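Local coordinates for protein aldehyde dehydrogenase 12 (Zea mays, PDB 6D97) that catalyses the NAD+-dependent oxidation of L-glutamate gamma-semialdehyde, the last step of proline catabolism in plants, at residues V45-Q50 with M248-N252; I82-M86 with K260-A265; D294-D298 with V429-I433; K327-Q331 with R493-A497. All blocks are in the same frame, centred on the assembly; numbering follows the deposited sequence.

Interaction 1. Residues V45-Q50 with M248-N252; sequences VQNFVQ and MDFIN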
loop_
_atom_site.group_PDB
_atom_site.type_symbol
_atom_site.label_atom_id
_atom_site.label_comp_id
_atom_site.label_asym_id
_atom_site.label_seq_id
_atom_site.Cartn_x
_atom_site.Cartn_y
_atom_site.Cartn_z
ATOM N N VAL A 45 -24.449 -15.519 -33.902
ATOM C CA VAL A 45 -23.644 -14.630 -33.073
ATOM C C VAL A 45 -23.352 -13.377 -33.881
ATOM O O VAL A 45 -22.863 -13.462 -35.014
ATOM C CB VAL A 45 -22.335 -15.300 -32.620
ATOM C CG1 VAL A 45 -21.531 -14.353 -31.736
ATOM C CG2 VAL A 45 -22.640 -16.590 -31.902
ATOM N N GLN A 46 -23.650 -12.223 -33.303
ATOM C CA GLN A 46 -23.488 -10.954 -33.990
ATOM C C GLN A 46 -22.340 -10.163 -33.387
ATOM O O GLN A 46 -21.853 -10.446 -32.289
ATOM C CB GLN A 46 -24.780 -10.133 -33.928
ATOM C CG GLN A 46 -25.977 -10.821 -34.556
ATOM C CD GLN A 46 -27.239 -9.999 -34.448
ATOM O OE1 GLN A 46 -27.987 -10.116 -33.479
ATOM N NE2 GLN A 46 -27.477 -9.149 -35.440
ATOM N N ASN A 47 -21.916 -9.155 -34.134
ATOM C CA ASN A 47 -20.978 -8.171 -33.629
ATOM C C ASN A 47 -21.739 -7.024 -32.978
ATOM O O ASN A 47 -22.931 -6.819 -33.217
ATOM C CB ASN A 47 -20.087 -7.642 -34.755
ATOM C CG ASN A 47 -19.478 -8.755 -35.588
ATOM O OD1 ASN A 47 -18.559 -9.449 -35.145
ATOM N ND2 ASN A 47 -19.991 -8.935 -36.804
ATOM N N PHE A 48 -21.031 -6.275 -32.140
ATOM C CA PHE A 48 -21.545 -5.040 -31.567
ATOM C C PHE A 48 -20.524 -3.948 -31.828
ATOM O O PHE A 48 -19.374 -4.054 -31.387
ATOM C CB PHE A 48 -21.808 -5.188 -30.066
ATOM C CG PHE A 48 -22.608 -4.065 -29.477
ATOM C CD1 PHE A 48 -23.989 -4.061 -29.573
ATOM C CD2 PHE A 48 -21.983 -3.023 -28.815
ATOM C CE1 PHE A 48 -24.729 -3.038 -29.025
ATOM C CE2 PHE A 48 -22.720 -1.998 -28.265
ATOM C CZ PHE A 48 -24.094 -2.003 -28.374
ATOM N N VAL A 49 -20.935 -2.909 -32.547
ATOM C CA VAL A 49 -20.031 -1.824 -32.906
ATOM C C VAL A 49 -20.848 -0.556 -33.078
ATOM O O VAL A 49 -21.981 -0.589 -33.570
ATOM C CB VAL A 49 -19.222 -2.162 -34.177
ATOM C CG1 VAL A 49 -20.128 -2.198 -35.400
ATOM C CG2 VAL A 49 -18.094 -1.170 -34.378
ATOM N N GLN A 50 -20.262 0.559 -32.646
ATOM C CA GLN A 50 -20.892 1.874 -32.712
ATOM C C GLN A 50 -22.288 1.858 -32.092
ATOM O O GLN A 50 -23.195 2.558 -32.549
ATOM C CB GLN A 50 -20.928 2.390 -34.153
ATOM C CG GLN A 50 -19.665 2.062 -34.941
ATOM C CD GLN A 50 -19.113 3.256 -35.685
ATOM O OE1 GLN A 50 -18.700 4.243 -35.077
ATOM N NE2 GLN A 50 -19.106 3.176 -37.010
ATOM N N MET A 248 -17.988 -0.098 -25.482
ATOM C CA MET A 248 -17.176 -1.206 -25.966
ATOM C C MET A 248 -17.722 -1.725 -27.288
ATOM O O MET A 248 -18.879 -1.491 -27.648
ATOM C CB MET A 248 -17.096 -2.346 -24.938
ATOM C CG MET A 248 -18.397 -3.112 -24.702
ATOM S SD MET A 248 -18.705 -4.491 -25.834
ATOM C CE MET A 248 -17.383 -5.616 -25.398
ATOM N N ASP A 249 -16.864 -2.454 -28.000
ATOM C CA ASP A 249 -17.219 -3.113 -29.245
ATOM C C ASP A 249 -16.910 -4.601 -29.144
ATOM O O ASP A 249 -16.063 -5.029 -28.357
ATOM C CB ASP A 249 -16.469 -2.507 -30.434
ATOM C CG ASP A 249 -16.802 -1.050 -30.643
ATOM O OD1 ASP A 249 -18.002 -0.711 -30.688
ATOM O OD2 ASP A 249 -15.862 -0.242 -30.748
ATOM N N PHE A 250 -17.593 -5.380 -29.979
ATOM C CA PHE A 250 -17.478 -6.835 -29.987
ATOM C C PHE A 250 -17.300 -7.279 -31.431
ATOM O O PHE A 250 -18.197 -7.071 -32.252
ATOM C CB PHE A 250 -18.729 -7.462 -29.361
ATOM C CG PHE A 250 -18.654 -8.949 -29.168
ATOM C CD1 PHE A 250 -17.642 -9.522 -28.413
ATOM C CD2 PHE A 250 -19.633 -9.769 -29.709
ATOM C CE1 PHE A 250 -17.594 -10.894 -28.223
ATOM C CE2 PHE A 250 -19.594 -11.138 -29.527
ATOM C CZ PHE A 250 -18.574 -11.704 -28.781
ATOM N N ILE A 251 -16.149 -7.864 -31.753
ATOM C CA ILE A 251 -15.842 -8.262 -33.123
ATOM C C ILE A 251 -15.628 -9.770 -33.169
ATOM O O ILE A 251 -14.981 -10.344 -32.284
ATOM C CB ILE A 251 -14.617 -7.510 -33.683
ATOM C CG1 ILE A 251 -14.364 -7.918 -35.139
ATOM C CG2 ILE A 251 -13.379 -7.757 -32.832
ATOM C CD1 ILE A 251 -13.399 -7.012 -35.884
ATOM N N ASN A 252 -16.196 -10.410 -34.186
ATOM C CA ASN A 252 -15.941 -11.811 -34.488
ATOM C C ASN A 252 -15.197 -11.882 -35.815
ATOM O O ASN A 252 -15.611 -11.251 -36.794
ATOM C CB ASN A 252 -17.242 -12.615 -34.565
ATOM C CG ASN A 252 -18.050 -12.568 -33.278
ATOM O OD1 ASN A 252 -17.904 -13.423 -32.407
ATOM N ND2 ASN A 252 -18.934 -11.585 -33.172
#
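Asn-47 and Asn-252 meet through their amides, with OD1 of Asn-47 taking two bonds from one residue. The main-chain N of Asn-252 reaches Asn-47 OD1 at 2.7 Å, nearly in line with the C=O bond. Asn-252 ND2 comes to the same oxygen at 2.9 Å, with a straighter N-H (160°) that descends from above the Asn-47 carbonyl plane. The two amides are turned 48° against each other, and each has a second grip: Asn-252 OD1 on Ser-228 OG, Asn-47 ND2 on Ala-75 O. A leucine in place of Asn-47 would take away the shared acceptor and would probably leave the main-chain N of Asn-252 without its mate and its ND2 with the weak bond to Gln-46 O. Next along the strands, Phe-48 and Phe-250 form a hydrogen-bonded antiparallel pair, N to O in both directions, with their CB atoms 3.9 Å apart. In both residues CG is anti to the backbone N, and the rings diverge from that close point. The Phe-48 ring turns its edge to Met-248 O, which lies 3.7 Å from CD2; Phe-250 presents its edge to Gln-46 O, 3.5 Å from its own CD2. At the far end Asp-249 OD1 accepts from Gln-50 N at 3.2 Å on its syn side but tilted out of the carboxylate plane, beside Val-49 CG2, while OD2 binds Ser-88 OG. A single antiparallel bridge thus joins strand 43-49 to strand 249-251, an edge strand, within this chain, of the parallel sheet of the NAD-binding Rossmann domain.

Interaction 2. Residues I82-M86 with K260-A265; sequences IKSFM and KLLLEA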
loop_
_atom_site.group_PDB
_atom_site.type_symbol
_atom_site.label_atom_id
_atom_site.label_comp_id
_atom_site.label_asym_id
_atom_site.label_seq_id
_atom_site.Cartn_x
_atom_site.Cartn_y
_atom_site.Cartn_z
ATOM N N ILE A 82 -13.689 -3.568 -41.578
ATOM C CA ILE A 82 -13.303 -3.250 -40.205
ATOM C C ILE A 82 -13.272 -1.751 -39.928
ATOM O O ILE A 82 -12.854 -1.347 -38.832
ATOM C CB ILE A 82 -11.932 -3.862 -39.848
ATOM C CG1 ILE A 82 -10.834 -3.251 -40.723
ATOM C CG2 ILE A 82 -11.956 -5.374 -39.984
ATOM C CD1 ILE A 82 -9.432 -3.455 -40.190
ATOM N N LYS A 83 -13.703 -0.914 -40.881
ATOM C CA LYS A 83 -13.600 0.535 -40.702
ATOM C C LYS A 83 -14.418 1.009 -39.507
ATOM O O LYS A 83 -13.971 1.874 -38.745
ATOM C CB LYS A 83 -14.051 1.260 -41.971
ATOM C CG LYS A 83 -13.590 2.714 -42.045
ATOM C CD LYS A 83 -14.275 3.476 -43.170
ATOM C CE LYS A 83 -13.700 4.879 -43.298
ATOM N NZ LYS A 83 -14.463 5.713 -44.263
ATOM N N SER A 84 -15.621 0.455 -39.335
ATOM C CA SER A 84 -16.479 0.869 -38.231
ATOM C C SER A 84 -15.809 0.627 -36.882
ATOM O O SER A 84 -15.978 1.419 -35.947
ATOM C CB SER A 84 -17.818 0.138 -38.310
ATOM O OG SER A 84 -18.645 0.700 -39.316
ATOM N N PHE A 85 -15.036 -0.455 -36.764
ATOM C CA PHE A 85 -14.343 -0.722 -35.508
ATOM C C PHE A 85 -13.206 0.268 -35.285
ATOM O O PHE A 85 -12.997 0.735 -34.158
ATOM C CB PHE A 85 -13.836 -2.164 -35.484
ATOM C CG PHE A 85 -14.935 -3.184 -35.406
ATOM C CD1 PHE A 85 -15.453 -3.572 -34.180
ATOM C CD2 PHE A 85 -15.462 -3.743 -36.559
ATOM C CE1 PHE A 85 -16.471 -4.506 -34.103
ATOM C CE2 PHE A 85 -16.483 -4.678 -36.490
ATOM C CZ PHE A 85 -16.986 -5.062 -35.260
ATOM N N MET A 86 -12.473 0.608 -36.348
ATOM C CA MET A 86 -11.473 1.667 -36.261
ATOM C C MET A 86 -12.108 2.984 -35.830
ATOM O O MET A 86 -11.605 3.666 -34.929
ATOM C CB MET A 86 -10.770 1.837 -37.608
ATOM C CG MET A 86 -9.866 0.691 -38.010
ATOM S SD MET A 86 -9.514 0.742 -39.778
ATOM C CE MET A 86 -8.897 2.414 -39.948
ATOM N N LYS A 260 -5.070 -7.471 -38.736
ATOM C CA LYS A 260 -5.141 -6.249 -39.530
ATOM C C LYS A 260 -5.761 -5.110 -38.733
ATOM O O LYS A 260 -5.303 -3.964 -38.817
ATOM C CB LYS A 260 -5.944 -6.485 -40.808
ATOM C CG LYS A 260 -5.407 -7.548 -41.743
ATOM C CD LYS A 260 -6.315 -7.628 -42.963
ATOM C CE LYS A 260 -6.420 -9.036 -43.518
ATOM N NZ LYS A 260 -5.162 -9.476 -44.172
ATOM N N LEU A 261 -6.813 -5.402 -37.964
ATOM C CA LEU A 261 -7.456 -4.357 -37.175
ATOM C C LEU A 261 -6.494 -3.770 -36.151
ATOM O O LEU A 261 -6.480 -2.554 -35.925
ATOM C CB LEU A 261 -8.703 -4.908 -36.488
ATOM C CG LEU A 261 -9.372 -3.964 -35.491
ATOM C CD1 LEU A 261 -9.816 -2.681 -36.177
ATOM C CD2 LEU A 261 -10.546 -4.648 -34.818
ATOM N N LEU A 262 -5.668 -4.621 -35.532
ATOM C CA LEU A 262 -4.705 -4.139 -34.546
ATOM C C LEU A 262 -3.691 -3.196 -35.177
ATOM O O LEU A 262 -3.326 -2.177 -34.582
ATOM C CB LEU A 262 -3.986 -5.318 -33.889
ATOM C CG LEU A 262 -4.807 -6.283 -33.033
ATOM C CD1 LEU A 262 -3.937 -7.437 -32.543
ATOM C CD2 LEU A 262 -5.441 -5.557 -31.864
ATOM N N LEU A 263 -3.222 -3.520 -36.380
ATOM C CA LEU A 263 -2.236 -2.678 -37.041
ATOM C C LEU A 263 -2.854 -1.449 -37.692
ATOM O O LEU A 263 -2.144 -0.465 -37.926
ATOM C CB LEU A 263 -1.472 -3.502 -38.077
ATOM C CG LEU A 263 -0.598 -4.588 -37.446
ATOM C CD1 LEU A 263 -0.043 -5.543 -38.491
ATOM C CD2 LEU A 263 0.529 -3.947 -36.650
ATOM N N GLU A 264 -4.155 -1.478 -37.978
ATOM C CA GLU A 264 -4.821 -0.331 -38.579
ATOM C C GLU A 264 -5.408 0.611 -37.536
ATOM O O GLU A 264 -5.375 1.832 -37.719
ATOM C CB GLU A 264 -5.921 -0.802 -39.533
ATOM C CG GLU A 264 -5.402 -1.338 -40.859
ATOM C CD GLU A 264 -5.983 -0.594 -42.044
ATOM O OE1 GLU A 264 -6.943 -1.102 -42.659
ATOM O OE2 GLU A 264 -5.488 0.513 -42.347
ATOM N N ALA A 265 -5.951 0.068 -36.445
ATOM C CA ALA A 265 -6.535 0.907 -35.407
ATOM C C ALA A 265 -5.502 1.401 -34.408
ATOM O O ALA A 265 -5.754 2.396 -33.717
ATOM C CB ALA A 265 -7.642 0.145 -34.673
HETATM O O HOH W 1 -8.747 3.548 -34.615
#
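Leu-261 is the bump of this contact, and Ile-82, Phe-85 and Met-86 form the hollow that receives it. Its CD1 lies 3.8 Å from Met-86 CG and also touches Ile-82 CD1, while CD2 leans on Phe-85 CB at 4.2 Å. Leu-261 CG is anti to its backbone N (chi1 173°), which carries the fork across to the other helix. Ile-82 answers with a bump of its own: CD1 settles on the helix backbone, 3.7 Å from Leu-261 CA. These fits join the start of helix 83-90 to helix 255-265, the helix that follows strand 249-251 in the Rossmann fold and also carries Asn-259, an NAD-binding residue. Met-86 and Leu-261 run side by side with their ends pointing opposite ways. The methionine CG meets the small Ala-265 CB at 4.0 Å, where the two helices come nearest, with the CA atoms of Met-86 and Ala-265 5.1 Å apart. Its SD rests against Glu-264 CB at 3.9 Å, and the chain bends beyond it at chi3. Past the apolar patch a water donates to Met-86 O at 2.9 Å and, weakly, to Ala-265 O.

Interaction 3. Residues D294-D298 with V429-I433; sequences DAGFD and VTKEI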
loop_
_atom_site.group_PDB
_atom_site.type_symbol
_atom_site.label_atom_id
_atom_site.label_comp_id
_atom_site.label_asym_id
_atom_site.label_seq_id
_atom_site.Cartn_x
_atom_site.Cartn_y
_atom_site.Cartn_z
ATOM N N ASP A 294 0.054 -16.205 -22.314
ATOM C CA ASP A 294 0.348 -17.163 -23.367
ATOM C C ASP A 294 0.280 -18.591 -22.824
ATOM O O ASP A 294 -0.284 -18.858 -21.758
ATOM C CB ASP A 294 1.701 -16.853 -23.992
ATOM C CG ASP A 294 2.706 -16.362 -22.976
ATOM O OD1 ASP A 294 2.361 -16.313 -21.773
ATOM O OD2 ASP A 294 3.835 -16.018 -23.385
ATOM N N ALA A 295 0.867 -19.525 -23.566
ATOM C CA ALA A 295 0.763 -20.924 -23.207
ATOM C C ALA A 295 1.510 -21.205 -21.906
ATOM O O ALA A 295 2.214 -20.355 -21.343
ATOM C CB ALA A 295 1.302 -21.806 -24.334
ATOM N N GLY A 296 1.336 -22.430 -21.424
ATOM C CA GLY A 296 2.065 -22.901 -20.267
ATOM C C GLY A 296 2.337 -24.390 -20.351
ATOM O O GLY A 296 1.471 -25.155 -20.768
ATOM N N PHE A 297 3.549 -24.805 -19.983
ATOM C CA PHE A 297 3.867 -26.203 -19.720
ATOM C C PHE A 297 4.087 -26.325 -18.226
ATOM O O PHE A 297 5.204 -26.143 -17.725
ATOM C CB PHE A 297 5.087 -26.662 -20.538
ATOM C CG PHE A 297 5.282 -28.133 -20.528
ATOM C CD1 PHE A 297 4.619 -28.942 -21.429
ATOM C CD2 PHE A 297 6.102 -28.720 -19.588
ATOM C CE1 PHE A 297 4.782 -30.320 -21.395
ATOM C CE2 PHE A 297 6.269 -30.093 -19.554
ATOM C CZ PHE A 297 5.612 -30.891 -20.459
ATOM N N ASP A 298 3.022 -26.668 -17.505
ATOM C CA ASP A 298 2.974 -26.567 -16.044
ATOM C C ASP A 298 3.369 -27.886 -15.385
ATOM O O ASP A 298 2.962 -28.969 -15.832
ATOM C CB ASP A 298 1.566 -26.151 -15.637
ATOM C CG ASP A 298 1.006 -25.086 -16.565
ATOM O OD1 ASP A 298 1.678 -24.079 -16.785
ATOM O OD2 ASP A 298 -0.121 -25.238 -17.045
ATOM N N VAL A 429 9.551 -33.591 -24.856
ATOM C CA VAL A 429 8.870 -33.886 -23.588
ATOM C C VAL A 429 8.139 -32.649 -23.075
ATOM O O VAL A 429 7.000 -32.740 -22.583
ATOM C CB VAL A 429 9.886 -34.438 -22.556
ATOM C CG1 VAL A 429 9.366 -34.314 -21.109
ATOM C CG2 VAL A 429 10.245 -35.882 -22.890
ATOM N N THR A 430 8.755 -31.472 -23.180
ATOM C CA THR A 430 8.173 -30.229 -22.680
ATOM C C THR A 430 7.260 -29.554 -23.714
ATOM O O THR A 430 6.949 -28.365 -23.572
ATOM C CB THR A 430 9.274 -29.277 -22.233
ATOM O OG1 THR A 430 10.057 -28.892 -23.360
ATOM C CG2 THR A 430 10.191 -29.959 -21.183
ATOM N N LYS A 431 6.822 -30.271 -24.737
ATOM C CA LYS A 431 5.904 -29.704 -25.716
ATOM C C LYS A 431 4.489 -29.698 -25.144
ATOM O O LYS A 431 4.017 -30.722 -24.643
ATOM C CB LYS A 431 5.968 -30.517 -27.011
ATOM C CG LYS A 431 5.008 -30.101 -28.099
ATOM C CD LYS A 431 4.885 -31.218 -29.114
ATOM C CE LYS A 431 3.948 -30.844 -30.230
ATOM N NZ LYS A 431 4.659 -30.188 -31.354
ATOM N N GLU A 432 3.808 -28.561 -25.220
ATOM C CA GLU A 432 2.462 -28.468 -24.688
ATOM C C GLU A 432 1.473 -29.150 -25.624
ATOM O O GLU A 432 1.384 -28.786 -26.802
ATOM C CB GLU A 432 2.056 -27.003 -24.475
ATOM C CG GLU A 432 0.736 -26.851 -23.751
ATOM C CD GLU A 432 0.150 -25.469 -23.895
ATOM O OE1 GLU A 432 0.343 -24.872 -24.969
ATOM O OE2 GLU A 432 -0.517 -24.989 -22.954
ATOM N N ILE A 433 0.743 -30.137 -25.102
ATOM C CA ILE A 433 -0.353 -30.790 -25.808
ATOM C C ILE A 433 -1.639 -30.332 -25.132
ATOM O O ILE A 433 -1.943 -30.742 -23.996
ATOM C CB ILE A 433 -0.234 -32.318 -25.795
ATOM C CG1 ILE A 433 1.221 -32.748 -26.009
ATOM C CG2 ILE A 433 -1.134 -32.961 -26.862
ATOM C CD1 ILE A 433 1.776 -32.435 -27.411
#
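Thr-430, whose OG1 is hydrogen-bonded to Phe-426 O, places its main chain over one face of the Phe-297 ring. Its CA stands 3.6 Å from the ring centroid and 16° off the normal, a CH-pi contact offset toward the rim. Thr-430 O lies over the same ring, 3.2 Å from CD1. The carbonyls before and after it also close on the far end of the ring: Val-429 O is 3.1 Å from CZ, and Lys-431 O is 3.4 Å from CE1. With CG anti to the backbone N (chi1 -168°), Phe-297 reaches across to the loop that follows helix 425-429. Glu-432 extends the other way, toward Ala-295 and Gly-296. Its OE1 comes within 3.3 Å of Ala-295 CB, and OE2 stands 3.0 Å from Gly-296 O, where two acceptors face each other without a bond. Residues 294-298 link strand 290-293 of the Rossmann sheet to strand 298-302 of the seven-stranded sheet, so the ring packs where the two domains connect. Cohesion here therefore rests on the packing of Phe-297 and its CH-pi contact, while the two oxygens that face each other probably contribute no attraction.

Interaction 4. Residues K327-Q331 with R493-A497; sequences KCSAQ and RTTGA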
loop_
_atom_site.group_PDB
_atom_site.type_symbol
_atom_site.label_atom_id
_atom_site.label_comp_id
_atom_site.label_asym_id
_atom_site.label_seq_id
_atom_site.Cartn_x
_atom_site.Cartn_y
_atom_site.Cartn_z
ATOM N N LYS A 327 -6.855 -26.558 -20.245
ATOM C CA LYS A 327 -6.628 -25.400 -19.394
ATOM C C LYS A 327 -5.191 -24.939 -19.583
ATOM O O LYS A 327 -4.277 -25.767 -19.639
ATOM C CB LYS A 327 -6.878 -25.732 -17.918
ATOM C CG LYS A 327 -8.276 -26.242 -17.617
ATOM C CD LYS A 327 -8.450 -26.517 -16.131
ATOM C CE LYS A 327 -9.918 -26.516 -15.740
ATOM N NZ LYS A 327 -10.116 -26.909 -14.326
ATOM N N CYS A 328 -4.980 -23.623 -19.681
ATOM C CA CYS A 328 -3.604 -23.139 -19.716
ATOM C C CYS A 328 -2.848 -23.485 -18.443
ATOM O O CYS A 328 -1.619 -23.354 -18.420
ATOM C CB CYS A 328 -3.554 -21.625 -19.940
ATOM S SG CYS A 328 -5.170 -20.819 -19.987
ATOM N N SER A 329 -3.549 -23.927 -17.398
ATOM C CA SER A 329 -2.964 -24.280 -16.113
ATOM C C SER A 329 -2.865 -25.784 -15.890
ATOM O O SER A 329 -2.457 -26.208 -14.805
ATOM C CB SER A 329 -3.779 -23.648 -14.978
ATOM O OG SER A 329 -5.135 -24.068 -15.015
ATOM N N ALA A 330 -3.201 -26.596 -16.891
ATOM C CA ALA A 330 -3.315 -28.033 -16.687
ATOM C C ALA A 330 -1.953 -28.671 -16.424
ATOM O O ALA A 330 -0.918 -28.233 -16.937
ATOM C CB ALA A 330 -3.981 -28.693 -17.895
ATOM N N GLN A 331 -1.970 -29.719 -15.601
ATOM C CA GLN A 331 -0.771 -30.481 -15.262
ATOM C C GLN A 331 -0.264 -31.213 -16.500
ATOM O O GLN A 331 -0.924 -32.125 -17.007
ATOM C CB GLN A 331 -1.095 -31.456 -14.134
ATOM C CG GLN A 331 -0.012 -32.472 -13.821
ATOM C CD GLN A 331 -0.317 -33.260 -12.558
ATOM O OE1 GLN A 331 -0.717 -32.689 -11.544
ATOM N NE2 GLN A 331 -0.141 -34.578 -12.617
ATOM N N ARG A 493 -2.056 -27.623 -6.170
ATOM C CA ARG A 493 -2.642 -27.964 -7.456
ATOM C C ARG A 493 -2.011 -27.083 -8.525
ATOM O O ARG A 493 -1.272 -26.144 -8.226
ATOM C CB ARG A 493 -4.164 -27.769 -7.427
ATOM C CG ARG A 493 -4.590 -26.330 -7.129
ATOM C CD ARG A 493 -6.046 -26.237 -6.705
ATOM N NE ARG A 493 -6.579 -24.896 -6.927
ATOM C CZ ARG A 493 -6.528 -23.908 -6.040
ATOM N NH1 ARG A 493 -5.971 -24.108 -4.853
ATOM N NH2 ARG A 493 -7.036 -22.721 -6.342
ATOM N N THR A 494 -2.299 -27.389 -9.791
ATOM C CA THR A 494 -1.878 -26.509 -10.872
ATOM C C THR A 494 -3.022 -25.701 -11.467
ATOM O O THR A 494 -2.766 -24.651 -12.067
ATOM C CB THR A 494 -1.200 -27.304 -11.999
ATOM O OG1 THR A 494 -2.168 -28.122 -12.668
ATOM C CG2 THR A 494 -0.097 -28.183 -11.442
ATOM N N THR A 495 -4.264 -26.146 -11.304
ATOM C CA THR A 495 -5.413 -25.528 -11.952
ATOM C C THR A 495 -6.337 -24.876 -10.932
ATOM O O THR A 495 -6.222 -25.080 -9.721
ATOM C CB THR A 495 -6.194 -26.565 -12.767
ATOM O OG1 THR A 495 -6.811 -27.507 -11.881
ATOM C CG2 THR A 495 -5.266 -27.307 -13.699
ATOM N N GLY A 496 -7.266 -24.080 -11.449
ATOM C CA GLY A 496 -8.342 -23.550 -10.635
ATOM C C GLY A 496 -8.006 -22.295 -9.863
ATOM O O GLY A 496 -8.413 -22.162 -8.703
ATOM N N ALA A 497 -7.269 -21.374 -10.465
ATOM C CA ALA A 497 -6.970 -20.109 -9.806
ATOM C C ALA A 497 -8.227 -19.253 -9.748
ATOM O O ALA A 497 -8.768 -18.893 -10.801
ATOM C CB ALA A 497 -5.859 -19.371 -10.541
HETATM O O HOH W 2 -8.438 -28.909 -13.261
#
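Thr-495 packs against Ser-329 and Lys-327 with CB and both of its branches engaged. Its CB lies 3.5 Å from Ser-329 OG and also meets Lys-327 CD, whose extended chain crosses the threonine at about a right angle. From CB the methyl branch, CG2, presses on the opposing main chain, 3.2 Å from Ser-329 O and 3.6 Å from Ala-330 CA. The hydroxyl branch sits between the backbone N and the carbonyl carbon (chi1 68°) and ends in polar company: OG1 takes a bond from a water at 2.6 Å, and that water accepts from Lys-327 NZ. Asp-319 is a second partner of Thr-495 OG1, and Gln-144 of the lysine amine. The residues met by Thr-495 belong to a type I beta turn, Lys-327 to Ala-330, closed by a bond from Ala-330 N to Lys-327 O. This turn leads into strand 331-337, and its sequence around Cys-328 is consistent with the cysteine signature of aldehyde dehydrogenases. One residue back, Thr-494 OG1 donates to Ser-329 O at 2.9 Å, in the plane of that carbonyl. A valine in place of Thr-494 would probably leave Ser-329 O without its hydroxyl donor, though a weak bond with Thr-463 OG1 remains. Ser-329 CB is tucked against Thr-494 O at 3.2 Å. Within residues 493-497, Arg-493 NH2 donates to Gly-496 O, with the acceptor in the guanidinium plane while the donor lies above the plane of that carbonyl.

Interactions 1 and 2 belong to the NAD-binding side of the chain and touch through Phe-85, which packs on Val-49 and Ile-251. They hold consecutive elements of the Rossmann domain, strand 249-251 and helix 255-265, but with different means: the first is buried and rich in hydrogen bonds, the second partly buried and almost wholly apolar. Interactions 3 and 4 lie well away from that pair, without touching it, and join loops around the seven-stranded sheet. They meet where Asp-298 approaches the turn at Cys-328 to Ala-330. Interaction 4 is buried and mixes hydroxyl bonds with methyl packing, whereas interaction 3 is less enclosed and depends on one aromatic ring.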